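Local coordinates for hypothetical 33.3 KDA protein IN ade3-ser2 intergenic region (Saccharomyces cerevisiae, PDB 1ODF) that is a probable ATP-dependent kinase of still unknown substrate specificity, resembling bacterial pantothenate kinase in its fold, at residues Lys18-Trp23 with Lys203-Val208. Sequence-based numbering, arbitrary orientation.
Sequences KYIPEW and KSLGIV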
loop_
_atom_site.group_PDB
_atom_site.type_symbol
_atom_site.label_atom_id
_atom_site.label_comp_id
_atom_site.label_asym_id
_atom_site.label_seq_id
_atom_site.Cartn_x
_atom_site.Cartn_y
_atom_site.Cartn_z
ATOM N N LYS A 18 19.114 -3.170 10.800
ATOM C CA LYS A 18 19.466 -4.384 11.519
ATOM C C LYS A 18 19.062 -5.591 10.679
ATOM O O LYS A 18 19.870 -6.493 10.425
ATOM C CB LYS A 18 18.744 -4.462 12.872
ATOM C CG LYS A 18 18.723 -5.880 13.454
ATOM C CD LYS A 18 18.028 -5.963 14.810
ATOM C CE LYS A 18 17.840 -7.420 15.263
ATOM N NZ LYS A 18 19.122 -8.183 15.385
ATOM N N TYR A 19 17.813 -5.590 10.226
ATOM C CA TYR A 19 17.303 -6.723 9.471
ATOM C C TYR A 19 17.758 -6.931 8.032
ATOM O O TYR A 19 17.919 -8.075 7.609
ATOM C CB TYR A 19 15.776 -6.751 9.549
ATOM C CG TYR A 19 15.276 -7.188 10.909
ATOM C CD1 TYR A 19 15.059 -6.263 11.932
ATOM C CD2 TYR A 19 15.076 -8.541 11.192
ATOM C CE1 TYR A 19 14.657 -6.679 13.213
ATOM C CE2 TYR A 19 14.677 -8.966 12.456
ATOM C CZ TYR A 19 14.469 -8.032 13.462
ATOM O OH TYR A 19 14.071 -8.465 14.701
ATOM N N ILE A 20 17.968 -5.854 7.282
ATOM C CA ILE A 20 18.399 -6.013 5.902
ATOM C C ILE A 20 19.775 -6.678 5.838
ATOM O O ILE A 20 19.964 -7.643 5.091
ATOM C CB ILE A 20 18.376 -4.667 5.149
ATOM C CG1 ILE A 20 16.910 -4.301 4.847
ATOM C CG2 ILE A 20 19.181 -4.767 3.849
ATOM C CD1 ILE A 20 16.699 -2.944 4.186
ATOM N N PRO A 21 20.745 -6.189 6.631
ATOM C CA PRO A 21 22.072 -6.807 6.611
ATOM C C PRO A 21 21.984 -8.289 7.006
ATOM O O PRO A 21 22.690 -9.134 6.452
ATOM C CB PRO A 21 22.851 -5.973 7.623
ATOM C CG PRO A 21 22.223 -4.600 7.453
ATOM C CD PRO A 21 20.757 -4.952 7.434
ATOM N N GLU A 22 21.106 -8.592 7.960
ATOM C CA GLU A 22 20.911 -9.966 8.401
ATOM C C GLU A 22 20.316 -10.826 7.282
ATOM O O GLU A 22 20.574 -12.031 7.205
ATOM C CB GLU A 22 20.028 -10.001 9.654
ATOM C CG GLU A 22 20.813 -9.711 10.942
ATOM C CD GLU A 22 19.939 -9.632 12.190
ATOM O OE1 GLU A 22 18.838 -10.230 12.202
ATOM O OE2 GLU A 22 20.364 -8.979 13.174
ATOM N N TRP A 23 19.518 -10.216 6.414
ATOM C CA TRP A 23 18.955 -10.951 5.295
ATOM C C TRP A 23 20.072 -11.244 4.275
ATOM O O TRP A 23 20.159 -12.345 3.737
ATOM C CB TRP A 23 17.845 -10.140 4.629
ATOM C CG TRP A 23 17.546 -10.582 3.215
ATOM C CD1 TRP A 23 17.927 -9.956 2.059
ATOM C CD2 TRP A 23 16.794 -11.735 2.820
ATOM N NE1 TRP A 23 17.452 -10.644 0.961
ATOM C CE2 TRP A 23 16.753 -11.741 1.398
ATOM C CE3 TRP A 23 16.151 -12.768 3.524
ATOM C CZ2 TRP A 23 16.087 -12.738 0.669
ATOM C CZ3 TRP A 23 15.492 -13.759 2.804
ATOM C CH2 TRP A 23 15.466 -13.735 1.384
ATOM N N LYS A 203 9.497 -13.256 0.511
ATOM C CA LYS A 203 10.180 -13.031 1.784
ATOM C C LYS A 203 10.232 -11.531 1.998
ATOM O O LYS A 203 10.673 -10.786 1.114
ATOM C CB LYS A 203 11.575 -13.657 1.761
ATOM C CG LYS A 203 11.500 -15.174 1.834
ATOM C CD LYS A 203 10.727 -15.584 3.083
ATOM C CE LYS A 203 10.264 -17.020 3.029
ATOM N NZ LYS A 203 9.450 -17.375 4.235
ATOM N N SER A 204 9.808 -11.096 3.187
ATOM C CA SER A 204 9.697 -9.671 3.440
ATOM C C SER A 204 9.784 -9.162 4.871
ATOM O O SER A 204 9.654 -9.907 5.850
ATOM C CB SER A 204 8.347 -9.216 2.902
ATOM O OG SER A 204 7.333 -9.955 3.579
ATOM N N LEU A 205 9.972 -7.850 4.951
ATOM C CA LEU A 205 10.012 -7.115 6.202
ATOM C C LEU A 205 8.815 -6.175 6.083
ATOM O O LEU A 205 8.534 -5.650 5.000
ATOM C CB LEU A 205 11.309 -6.313 6.324
ATOM C CG LEU A 205 12.560 -7.172 6.465
ATOM C CD1 LEU A 205 13.782 -6.275 6.500
ATOM C CD2 LEU A 205 12.448 -8.014 7.734
ATOM N N GLY A 206 8.102 -5.978 7.184
ATOM C CA GLY A 206 6.941 -5.119 7.134
ATOM C C GLY A 206 7.008 -3.924 8.049
ATOM O O GLY A 206 7.532 -4.009 9.158
ATOM N N ILE A 207 6.482 -2.803 7.566
ATOM C CA ILE A 207 6.430 -1.562 8.328
ATOM C C ILE A 207 4.953 -1.209 8.411
ATOM O O ILE A 207 4.323 -0.880 7.403
ATOM C CB ILE A 207 7.148 -0.399 7.616
ATOM C CG1 ILE A 207 8.521 -0.854 7.081
ATOM C CG2 ILE A 207 7.248 0.796 8.585
ATOM C CD1 ILE A 207 9.513 -1.212 8.141
ATOM N N VAL A 208 4.403 -1.286 9.613
ATOM C CA VAL A 208 2.995 -1.007 9.811
ATOM C C VAL A 208 2.752 0.231 10.649
ATOM O O VAL A 208 3.315 0.386 11.739
ATOM C CB VAL A 208 2.280 -2.212 10.477
ATOM C CG1 VAL A 208 0.816 -1.852 10.790
ATOM C CG2 VAL A 208 2.342 -3.424 9.550
#
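L205 reaches from strand 204-211 into the side of helix 8-24, and both its methyls bear on Y19 CB. Its CB leaves the strand on the helix side; CG then lies beside the backbone N and anti to the carbonyl carbon (chi1 -67°), which carries the fork out to the helix. At the tip, L205 CD1 sits 3.7 Å from Y19 CB and 4.1 Å from I20 CG1, touching two consecutive residues of the helix. The other methyl, L205 CD2, lies 4.0 Å from Y19 CB and approaches the phenol obliquely. The Y19 ring itself leads away from the strand and meets F15 of the same helix.

One turn further on, W23 makes the second touch. A chi1 of 160° swings the indole away from the backbone N and out toward K203, and its six-membered ring brings CH2 to 3.9 Å from K203 CB. The two side chains cross at about a right angle, and the end of the lysine leads away.

I20 also packs on I34, Y19 on A269. The N-terminal helix thus lies against three neighbouring parallel strands, 32-37, 204-211 and 269-275: helix-on-sheet packing of an alpha/beta fold, whose strand 32-37 leads into the predicted ATP-binding P-loop.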